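Local coordinates for competence damage-inducible protein A (Enterobacter cloacae subsp. cloacae, PDB 5VU3) that is of unknown function but belongs to the CinA (competence-damaged protein) superfamily, whose characterised relatives include nicotinamide-nucleotide amidohydrolases, at residues A[14-25]-A[46-56]; A[130-141]-A[159-168]. One frame throughout, in Å; residues are numbered along the deposited sequence.

Interaction 1 (A[14-25]-A[46-56]). With ACT (acetate ion), chain I.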
loop_
_atom_site.group_PDB
_atom_site.type_symbol
_atom_site.label_atom_id
_atom_site.label_comp_id
_atom_site.label_asym_id
_atom_site.label_seq_id
_atom_site.Cartn_x
_atom_site.Cartn_y
_atom_site.Cartn_z
ATOM N N VAL A 14 -8.918 11.530 -9.344
ATOM C CA VAL A 14 -8.711 10.795 -8.096
ATOM C C VAL A 14 -8.488 11.763 -6.939
ATOM O O VAL A 14 -9.036 11.584 -5.843
ATOM C CB VAL A 14 -7.546 9.796 -8.260
ATOM C CG1 VAL A 14 -7.029 9.322 -6.900
ATOM C CG2 VAL A 14 -7.984 8.619 -9.096
ATOM N N ALA A 15 -7.719 12.833 -7.173
ATOM C CA ALA A 15 -7.469 13.816 -6.120
ATOM C C ALA A 15 -8.748 14.534 -5.706
ATOM O O ALA A 15 -8.962 14.804 -4.517
ATOM C CB ALA A 15 -6.416 14.829 -6.577
ATOM N N GLU A 16 -9.607 14.867 -6.671
ATOM C CA GLU A 16 -10.900 15.446 -6.326
ATOM C C GLU A 16 -11.738 14.471 -5.508
ATOM O O GLU A 16 -12.439 14.871 -4.565
ATOM C CB GLU A 16 -11.643 15.839 -7.600
ATOM C CG GLU A 16 -11.157 17.121 -8.264
ATOM C CD GLU A 16 -11.939 17.435 -9.524
ATOM O OE1 GLU A 16 -12.731 18.401 -9.503
ATOM O OE2 GLU A 16 -11.766 16.702 -10.528
ATOM N N LEU A 17 -11.686 13.189 -5.867
ATOM C CA LEU A 17 -12.466 12.166 -5.172
ATOM C C LEU A 17 -11.967 11.957 -3.746
ATOM O O LEU A 17 -12.767 11.800 -2.818
ATOM C CB LEU A 17 -12.408 10.854 -5.956
ATOM C CG LEU A 17 -13.187 10.777 -7.265
ATOM C CD1 LEU A 17 -12.899 9.442 -7.976
ATOM C CD2 LEU A 17 -14.685 10.927 -6.999
ATOM N N THR A 18 -10.645 11.910 -3.553
ATOM C CA THR A 18 -10.148 11.698 -2.196
ATOM C C THR A 18 -10.407 12.917 -1.318
ATOM O O THR A 18 -10.629 12.775 -0.106
ATOM C CB THR A 18 -8.659 11.330 -2.208
ATOM O OG1 THR A 18 -7.879 12.398 -2.767
ATOM C CG2 THR A 18 -8.427 10.037 -3.002
ATOM N N LYS A 19 -10.423 14.114 -1.904
ATOM C CA LYS A 19 -10.850 15.287 -1.143
ATOM C C LYS A 19 -12.320 15.182 -0.752
ATOM O O LYS A 19 -12.688 15.442 0.404
ATOM C CB LYS A 19 -10.594 16.559 -1.949
ATOM C CG LYS A 19 -10.948 17.836 -1.216
ATOM C CD LYS A 19 -10.553 19.046 -2.048
ATOM C CE LYS A 19 -10.770 20.343 -1.294
ATOM N NZ LYS A 19 -10.451 21.508 -2.166
ATOM N N LYS A 20 -13.178 14.795 -1.702
ATOM C CA LYS A 20 -14.592 14.595 -1.391
ATOM C C LYS A 20 -14.768 13.529 -0.316
ATOM O O LYS A 20 -15.549 13.696 0.629
ATOM C CB LYS A 20 -15.356 14.191 -2.652
ATOM C CG LYS A 20 -15.881 15.328 -3.509
ATOM C CD LYS A 20 -16.109 14.844 -4.935
ATOM C CE LYS A 20 -17.314 15.507 -5.584
ATOM N NZ LYS A 20 -18.553 14.700 -5.388
ATOM N N LEU A 21 -14.055 12.410 -0.464
ATOM C CA LEU A 21 -14.185 11.299 0.471
ATOM C C LEU A 21 -13.699 11.687 1.862
ATOM O O LEU A 21 -14.342 11.356 2.866
ATOM C CB LEU A 21 -13.409 10.094 -0.071
ATOM C CG LEU A 21 -13.378 8.814 0.761
ATOM C CD1 LEU A 21 -14.788 8.274 0.939
ATOM C CD2 LEU A 21 -12.481 7.774 0.076
ATOM N N ALA A 22 -12.565 12.389 1.937
ATOM C CA ALA A 22 -12.080 12.918 3.208
ATOM C C ALA A 22 -13.156 13.726 3.925
ATOM O O ALA A 22 -13.363 13.572 5.134
ATOM C CB ALA A 22 -10.842 13.787 2.967
ATOM N N SER A 23 -13.847 14.602 3.191
ATOM C CA SER A 23 -14.894 15.419 3.799
ATOM C C SER A 23 -16.001 14.551 4.382
ATOM O O SER A 23 -16.419 14.746 5.533
ATOM C CB SER A 23 -15.468 16.392 2.769
ATOM O OG SER A 23 -14.685 17.567 2.684
ATOM N N ARG A 24 -16.499 13.589 3.597
ATOM C CA ARG A 24 -17.600 12.747 4.065
ATOM C C ARG A 24 -17.195 11.946 5.293
ATOM O O ARG A 24 -17.942 11.866 6.276
ATOM C CB ARG A 24 -18.065 11.794 2.964
ATOM C CG ARG A 24 -18.249 12.405 1.594
ATOM C CD ARG A 24 -19.647 12.953 1.401
ATOM N NE ARG A 24 -19.948 13.205 -0.008
ATOM C CZ ARG A 24 -19.370 14.149 -0.745
ATOM N NH1 ARG A 24 -18.444 14.943 -0.219
ATOM N NH2 ARG A 24 -19.719 14.302 -2.015
ATOM N N LEU A 25 -16.018 11.322 5.243
ATOM C CA LEU A 25 -15.600 10.459 6.341
ATOM C C LEU A 25 -15.338 11.264 7.606
ATOM O O LEU A 25 -15.793 10.886 8.695
ATOM C CB LEU A 25 -14.359 9.668 5.934
ATOM C CG LEU A 25 -14.607 8.606 4.864
ATOM C CD1 LEU A 25 -13.297 8.010 4.386
ATOM C CD2 LEU A 25 -15.541 7.528 5.387
ATOM N N ALA A 46 -3.119 7.023 -3.108
ATOM C CA ALA A 46 -4.083 8.094 -3.354
ATOM C C ALA A 46 -4.680 8.607 -2.051
ATOM O O ALA A 46 -4.830 9.821 -1.862
ATOM C CB ALA A 46 -5.188 7.599 -4.286
ATOM N N LEU A 47 -5.019 7.694 -1.134
ATOM C CA LEU A 47 -5.625 8.107 0.127
ATOM C C LEU A 47 -4.614 8.801 1.030
ATOM O O LEU A 47 -4.972 9.731 1.761
ATOM C CB LEU A 47 -6.250 6.893 0.822
ATOM C CG LEU A 47 -7.444 6.294 0.064
ATOM C CD1 LEU A 47 -7.714 4.855 0.508
ATOM C CD2 LEU A 47 -8.691 7.153 0.245
ATOM N N CYS A 48 -3.346 8.391 0.978
ATOM C CA CYS A 48 -2.328 9.051 1.783
ATOM C C CYS A 48 -1.885 10.382 1.200
ATOM O O CYS A 48 -1.221 11.152 1.902
ATOM C CB CYS A 48 -1.102 8.149 1.948
ATOM S SG CYS A 48 -1.408 6.728 3.012
ATOM N N ALA A 49 -2.206 10.659 -0.065
ATOM C CA ALA A 49 -1.866 11.955 -0.638
ATOM C C ALA A 49 -2.807 13.043 -0.157
ATOM O O ALA A 49 -2.467 14.230 -0.255
ATOM C CB ALA A 49 -1.890 11.882 -2.164
ATOM N N GLU A 50 -3.971 12.652 0.354
ATOM C CA GLU A 50 -4.961 13.597 0.842
ATOM C C GLU A 50 -4.401 14.441 1.976
ATOM O O GLU A 50 -3.710 13.939 2.867
ATOM C CB GLU A 50 -6.197 12.844 1.328
ATOM C CG GLU A 50 -7.433 13.050 0.480
ATOM C CD GLU A 50 -7.624 14.486 0.048
ATOM O OE1 GLU A 50 -7.839 15.360 0.920
ATOM O OE2 GLU A 50 -7.552 14.741 -1.174
ATOM N N GLU A 51 -4.732 15.734 1.944
ATOM C CA GLU A 51 -4.240 16.679 2.943
ATOM C C GLU A 51 -4.491 16.186 4.363
ATOM O O GLU A 51 -3.577 16.164 5.198
ATOM C CB GLU A 51 -4.901 18.043 2.732
ATOM C CG GLU A 51 -4.159 19.208 3.340
ATOM C CD GLU A 51 -4.688 20.541 2.844
ATOM O OE1 GLU A 51 -4.801 21.478 3.665
ATOM O OE2 GLU A 51 -5.000 20.650 1.639
ATOM N N ASN A 52 -5.728 15.788 4.659
ATOM C CA ASN A 52 -6.110 15.388 6.005
ATOM C C ASN A 52 -6.185 13.869 6.162
ATOM O O ASN A 52 -6.977 13.371 6.968
ATOM C CB ASN A 52 -7.439 16.046 6.374
ATOM C CG ASN A 52 -7.382 17.563 6.281
ATOM O OD1 ASN A 52 -8.112 18.181 5.498
ATOM N ND2 ASN A 52 -6.504 18.171 7.072
ATOM N N THR A 53 -5.350 13.132 5.420
ATOM C CA THR A 53 -5.382 11.667 5.449
ATOM C C THR A 53 -5.287 11.104 6.864
ATOM O O THR A 53 -5.891 10.065 7.160
ATOM C CB THR A 53 -4.249 11.098 4.579
ATOM O OG1 THR A 53 -4.311 9.661 4.585
ATOM C CG2 THR A 53 -2.894 11.549 5.092
ATOM N N ALA A 54 -4.549 11.774 7.753
ATOM C CA ALA A 54 -4.385 11.288 9.118
ATOM C C ALA A 54 -5.698 11.236 9.879
ATOM O O ALA A 54 -5.800 10.499 10.866
ATOM C CB ALA A 54 -3.394 12.172 9.876
ATOM N N ASP A 55 -6.699 11.995 9.441
ATOM C CA ASP A 55 -7.971 12.120 10.140
ATOM C C ASP A 55 -8.995 11.059 9.741
ATOM O O ASP A 55 -10.085 11.028 10.332
ATOM C CB ASP A 55 -8.561 13.513 9.887
ATOM C CG ASP A 55 -7.789 14.613 10.591
ATOM O OD1 ASP A 55 -7.209 14.341 11.664
ATOM O OD2 ASP A 55 -7.768 15.754 10.076
ATOM N N PHE A 56 -8.695 10.201 8.763
ATOM C CA PHE A 56 -9.701 9.241 8.315
ATOM C C PHE A 56 -9.116 7.947 7.760
ATOM O O PHE A 56 -9.853 6.975 7.559
ATOM C CB PHE A 56 -10.618 9.883 7.260
ATOM C CG PHE A 56 -9.941 10.161 5.937
ATOM C CD1 PHE A 56 -9.925 9.207 4.927
ATOM C CD2 PHE A 56 -9.327 11.382 5.706
ATOM C CE1 PHE A 56 -9.293 9.457 3.723
ATOM C CE2 PHE A 56 -8.704 11.644 4.500
ATOM C CZ PHE A 56 -8.684 10.685 3.512
HETATM C C ACT I . -18.364 18.651 -2.229
HETATM O O ACT I . -18.945 17.532 -2.263
HETATM O OXT ACT I . -18.426 19.543 -1.339
HETATM C CH3 ACT I . -17.454 18.963 -3.459
HETATM O O HOH W 1 -5.409 11.582 -3.713
#

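Interaction 2 (A[130-141]-A[159-168])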
loop_
_atom_site.group_PDB
_atom_site.type_symbol
_atom_site.label_atom_id
_atom_site.label_comp_id
_atom_site.label_asym_id
_atom_site.label_seq_id
_atom_site.Cartn_x
_atom_site.Cartn_y
_atom_site.Cartn_z
ATOM N N PHE A 130 -14.851 -5.747 -6.687
ATOM C CA PHE A 130 -14.781 -4.715 -5.663
ATOM C C PHE A 130 -15.741 -5.048 -4.536
ATOM O O PHE A 130 -16.833 -5.561 -4.781
ATOM C CB PHE A 130 -15.152 -3.336 -6.241
ATOM C CG PHE A 130 -14.255 -2.886 -7.357
ATOM C CD1 PHE A 130 -14.475 -3.305 -8.653
ATOM C CD2 PHE A 130 -13.188 -2.036 -7.101
ATOM C CE1 PHE A 130 -13.639 -2.890 -9.684
ATOM C CE2 PHE A 130 -12.352 -1.624 -8.119
ATOM C CZ PHE A 130 -12.581 -2.042 -9.410
ATOM N N ALA A 131 -15.337 -4.749 -3.304
ATOM C CA ALA A 131 -16.242 -4.786 -2.167
ATOM C C ALA A 131 -16.122 -3.479 -1.396
ATOM O O ALA A 131 -15.014 -2.976 -1.169
ATOM C CB ALA A 131 -15.957 -5.978 -1.232
ATOM N N TRP A 132 -17.269 -2.929 -1.005
ATOM C CA TRP A 132 -17.326 -1.792 -0.097
ATOM C C TRP A 132 -18.126 -2.227 1.123
ATOM O O TRP A 132 -19.312 -2.548 1.005
ATOM C CB TRP A 132 -17.971 -0.565 -0.753
ATOM C CG TRP A 132 -17.337 -0.088 -2.046
ATOM C CD1 TRP A 132 -16.408 0.909 -2.189
ATOM C CD2 TRP A 132 -17.612 -0.570 -3.371
ATOM N NE1 TRP A 132 -16.084 1.069 -3.521
ATOM C CE2 TRP A 132 -16.817 0.179 -4.266
ATOM C CE3 TRP A 132 -18.461 -1.553 -3.891
ATOM C CZ2 TRP A 132 -16.835 -0.039 -5.644
ATOM C CZ3 TRP A 132 -18.477 -1.766 -5.261
ATOM C CH2 TRP A 132 -17.674 -1.010 -6.121
ATOM N N ASN A 133 -17.472 -2.263 2.277
ATOM C CA ASN A 133 -18.111 -2.584 3.548
ATOM C C ASN A 133 -18.236 -1.281 4.330
ATOM O O ASN A 133 -17.226 -0.684 4.721
ATOM C CB ASN A 133 -17.304 -3.635 4.315
ATOM C CG ASN A 133 -17.961 -4.048 5.614
ATOM O OD1 ASN A 133 -18.514 -3.216 6.329
ATOM N ND2 ASN A 133 -17.882 -5.338 5.944
ATOM N N ILE A 134 -19.469 -0.841 4.546
ATOM C CA ILE A 134 -19.755 0.376 5.291
ATOM C C ILE A 134 -20.481 -0.035 6.562
ATOM O O ILE A 134 -21.658 -0.411 6.520
ATOM C CB ILE A 134 -20.594 1.368 4.476
ATOM C CG1 ILE A 134 -19.782 1.929 3.304
ATOM C CG2 ILE A 134 -21.059 2.497 5.364
ATOM C CD1 ILE A 134 -20.627 2.621 2.249
ATOM N N GLY A 135 -19.786 0.025 7.692
ATOM C CA GLY A 135 -20.415 -0.307 8.963
ATOM C C GLY A 135 -20.953 -1.721 9.056
ATOM O O GLY A 135 -21.885 -1.970 9.826
ATOM N N GLY A 136 -20.388 -2.661 8.293
ATOM C CA GLY A 136 -20.833 -4.043 8.305
ATOM C C GLY A 136 -21.727 -4.440 7.144
ATOM O O GLY A 136 -21.959 -5.640 6.942
ATOM N N LYS A 137 -22.236 -3.474 6.391
ATOM C CA LYS A 137 -23.074 -3.718 5.225
ATOM C C LYS A 137 -22.194 -3.653 3.985
ATOM O O LYS A 137 -21.461 -2.677 3.796
ATOM C CB LYS A 137 -24.197 -2.677 5.173
ATOM C CG LYS A 137 -25.199 -2.772 4.029
ATOM C CD LYS A 137 -26.171 -1.582 4.110
ATOM C CE LYS A 137 -27.174 -1.533 2.956
ATOM N NZ LYS A 137 -28.427 -2.290 3.240
ATOM N N THR A 138 -22.256 -4.688 3.150
ATOM C CA THR A 138 -21.319 -4.857 2.047
ATOM C C THR A 138 -22.033 -4.800 0.705
ATOM O O THR A 138 -23.065 -5.451 0.515
ATOM C CB THR A 138 -20.562 -6.182 2.169
ATOM O OG1 THR A 138 -19.845 -6.206 3.409
ATOM C CG2 THR A 138 -19.568 -6.343 1.023
ATOM N N GLU A 139 -21.469 -4.030 -0.222
ATOM C CA GLU A 139 -21.857 -4.046 -1.622
ATOM C C GLU A 139 -20.657 -4.462 -2.462
ATOM O O GLU A 139 -19.511 -4.149 -2.128
ATOM C CB GLU A 139 -22.364 -2.676 -2.082
ATOM C CG GLU A 139 -23.014 -2.723 -3.451
ATOM C CD GLU A 139 -24.484 -3.081 -3.386
ATOM O OE1 GLU A 139 -24.976 -3.415 -2.282
ATOM O OE2 GLU A 139 -25.137 -3.068 -4.452
ATOM N N THR A 140 -20.921 -5.171 -3.558
ATOM C CA THR A 140 -19.857 -5.663 -4.418
ATOM C C THR A 140 -20.173 -5.368 -5.878
ATOM O O THR A 140 -21.320 -5.094 -6.252
ATOM C CB THR A 140 -19.638 -7.176 -4.245
ATOM O OG1 THR A 140 -20.852 -7.863 -4.561
ATOM C CG2 THR A 140 -19.223 -7.507 -2.813
ATOM N N SER A 141 -19.139 -5.457 -6.710
ATOM C CA SER A 141 -19.344 -5.350 -8.147
ATOM C C SER A 141 -18.241 -6.100 -8.874
ATOM O O SER A 141 -17.183 -6.400 -8.314
ATOM C CB SER A 141 -19.377 -3.889 -8.605
ATOM O OG SER A 141 -18.130 -3.282 -8.365
ATOM N N TYR A 159 -12.427 4.008 -9.903
ATOM C CA TYR A 159 -13.762 3.439 -9.757
ATOM C C TYR A 159 -14.078 3.117 -8.296
ATOM O O TYR A 159 -15.179 3.412 -7.818
ATOM C CB TYR A 159 -13.892 2.195 -10.645
ATOM C CG TYR A 159 -15.169 1.403 -10.458
ATOM C CD1 TYR A 159 -16.305 1.679 -11.216
ATOM C CD2 TYR A 159 -15.231 0.355 -9.545
ATOM C CE1 TYR A 159 -17.474 0.949 -11.050
ATOM C CE2 TYR A 159 -16.388 -0.378 -9.375
ATOM C CZ TYR A 159 -17.505 -0.080 -10.124
ATOM O OH TYR A 159 -18.648 -0.820 -9.939
ATOM N N SER A 160 -13.120 2.535 -7.562
ATOM C CA SER A 160 -13.384 2.194 -6.164
ATOM C C SER A 160 -13.699 3.439 -5.349
ATOM O O SER A 160 -14.585 3.419 -4.484
ATOM C CB SER A 160 -12.196 1.441 -5.550
ATOM O OG SER A 160 -11.069 2.289 -5.352
ATOM N N LEU A 161 -12.999 4.542 -5.632
ATOM C CA LEU A 161 -13.207 5.774 -4.881
ATOM C C LEU A 161 -14.511 6.454 -5.273
ATOM O O LEU A 161 -15.235 6.963 -4.408
ATOM C CB LEU A 161 -12.024 6.720 -5.113
ATOM C CG LEU A 161 -10.705 6.238 -4.494
ATOM C CD1 LEU A 161 -9.511 6.962 -5.137
ATOM C CD2 LEU A 161 -10.729 6.462 -2.984
ATOM N N ALA A 162 -14.809 6.507 -6.577
ATOM C CA ALA A 162 -16.018 7.187 -7.035
ATOM C C ALA A 162 -17.265 6.511 -6.488
ATOM O O ALA A 162 -18.219 7.181 -6.069
ATOM C CB ALA A 162 -16.057 7.214 -8.564
ATOM N N GLU A 163 -17.272 5.179 -6.484
ATOM C CA GLU A 163 -18.408 4.450 -5.941
ATOM C C GLU A 163 -18.577 4.707 -4.451
ATOM O O GLU A 163 -19.700 4.906 -3.977
ATOM C CB GLU A 163 -18.234 2.959 -6.221
ATOM C CG GLU A 163 -18.373 2.617 -7.692
ATOM C CD GLU A 163 -19.568 3.315 -8.320
ATOM O OE1 GLU A 163 -20.697 2.818 -8.122
ATOM O OE2 GLU A 163 -19.381 4.357 -8.994
ATOM N N LEU A 164 -17.478 4.691 -3.691
ATOM C CA LEU A 164 -17.584 4.928 -2.255
ATOM C C LEU A 164 -18.111 6.326 -1.967
ATOM O O LEU A 164 -18.941 6.510 -1.069
ATOM C CB LEU A 164 -16.231 4.727 -1.568
ATOM C CG LEU A 164 -16.303 4.858 -0.039
ATOM C CD1 LEU A 164 -17.377 3.922 0.532
ATOM C CD2 LEU A 164 -14.948 4.587 0.631
ATOM N N VAL A 165 -17.631 7.328 -2.710
ATOM C CA VAL A 165 -18.120 8.693 -2.516
ATOM C C VAL A 165 -19.632 8.738 -2.693
ATOM O O VAL A 165 -20.359 9.313 -1.875
ATOM C CB VAL A 165 -17.408 9.664 -3.477
ATOM C CG1 VAL A 165 -18.159 10.988 -3.535
ATOM C CG2 VAL A 165 -15.975 9.893 -3.020
ATOM N N THR A 166 -20.126 8.118 -3.766
ATOM C CA THR A 166 -21.563 8.070 -4.007
ATOM C C THR A 166 -22.293 7.379 -2.865
ATOM O O THR A 166 -23.328 7.866 -2.395
ATOM C CB THR A 166 -21.845 7.351 -5.324
ATOM O OG1 THR A 166 -21.231 8.073 -6.398
ATOM C CG2 THR A 166 -23.349 7.263 -5.570
ATOM N N LYS A 167 -21.762 6.244 -2.400
ATOM C CA LYS A 167 -22.417 5.500 -1.330
ATOM C C LYS A 167 -22.488 6.292 -0.034
ATOM O O LYS A 167 -23.375 6.034 0.787
ATOM C CB LYS A 167 -21.693 4.174 -1.097
ATOM C CG LYS A 167 -21.922 3.150 -2.208
ATOM C CD LYS A 167 -20.880 2.046 -2.163
ATOM C CE LYS A 167 -21.274 0.864 -3.031
ATOM N NZ LYS A 167 -21.802 1.270 -4.361
ATOM N N LEU A 168 -21.587 7.254 0.167
ATOM C CA LEU A 168 -21.579 8.064 1.377
ATOM C C LEU A 168 -22.229 9.432 1.196
ATOM O O LEU A 168 -22.225 10.230 2.137
ATOM C CB LEU A 168 -20.145 8.240 1.891
ATOM C CG LEU A 168 -19.369 6.986 2.302
ATOM C CD1 LEU A 168 -17.903 7.328 2.483
ATOM C CD2 LEU A 168 -19.936 6.395 3.591
#

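Interaction 1 (A[14-25]-A[46-56])
T18 and L47 bring the backbones of segment 14-25, part of helix 14-28, and segment 46-56 to a CA-CA distance of 6.2 Å, and L25 and F56 make a second close approach, with a type I turn from E50 to T53 between the two. E50 reaches back over the helix, bent at chi2 (-42°), and its side chain runs past that of T18 in the opposite sense. E50 OE2 lies 2.9 Å from T18 OG1. A water donates to T18 OG1 and, at 2.6 Å, to A46 O, linking the T18 hydroxyl to the backbone carbonyl of A46. At the far end the F56 ring lies against A22: the A22 CA sits over one face, 4.0 Å from the centroid, in a CH-pi contact, while A22 CB is 3.4 Å from F56 CE2. T53 O lies above the opposite face, near its rim. L25 crosses F56 at about a right angle, its CD1 3.6 Å from F56 CD1. Smaller apolar contacts complete the seam, V14 CG1 to A46 CB and L21 CD2 to L47 CD2. On the sheet side, L21, L25 and L47 all rest on L32 of strand 32-37, and L161 of helix 149-167 touches V14, L21 and L47, so this helix packs against both segments.

Interaction 2 (A[130-141]-A[159-168])
Strand 130-134 and helix 159-167 run in roughly the same direction, 33° apart with their axes 9.8 Å from each other at closest, and the nearest CA pairs are F130 with S160 and W132 with L164. W132 carries the contact. Its CG stands anti to the carbonyl carbon (chi1 -56°), which sends the indole toward the helix, where W132 NE1 donates to S160 O over 2.9 Å, with an N-H...O angle of 162°. The oxygen lies near the indole plane and uses a lone pair in its carbonyl plane; it also accepts from L164 N, so two donors share it. K167 lays its aliphatic chain across one indole face, with NZ 4.7 Å from the centroid of the six-membered ring in a cation-pi contact. E163 CB packs 3.4 Å from W132 CZ2. The edge of Y159 points into the face of F130, centroids 4.7 Å apart, and Y159 CE2 also meets the rim of the indole at W132 CH2. Beyond, Y159 OH and S141 OG are hydrogen-bonded at 3.0 Å, tying the helix to the second strand of the hairpin as well. I134 CD1 fits among L164 CD1, K167 CB and L168 CD2. Helix 149-167 thus covers the antiparallel edge hairpin of the mixed sheet through an F130-W132-Y159 aromatic cluster, while helix 88-101 touches A131, N133 and T140 from the other face, as in a three-layer alpha/beta/alpha sandwich.

Interactions 1 and 2 follow one another along the chain, their centres 15 Å apart, and meet through the C-terminal helix. L21, which touches L47 in interaction 1, turns its other methyl to interaction 2: L21 CD1 is 3.6 Å from L168 CD1 and 3.7 Å from L164 CD2. L25 CD2 reaches the same L168 CD1 at 3.7 Å. L164 and L168 therefore touch I134 of the hairpin and helix 14-28 alike, joining the two contacts on one side of the sheet. The acetate, probably from the crystallisation liquor, is held weakly by R24 NH1 and NH2; R24 NE also bonds S169 OG, just beyond segment 159-168.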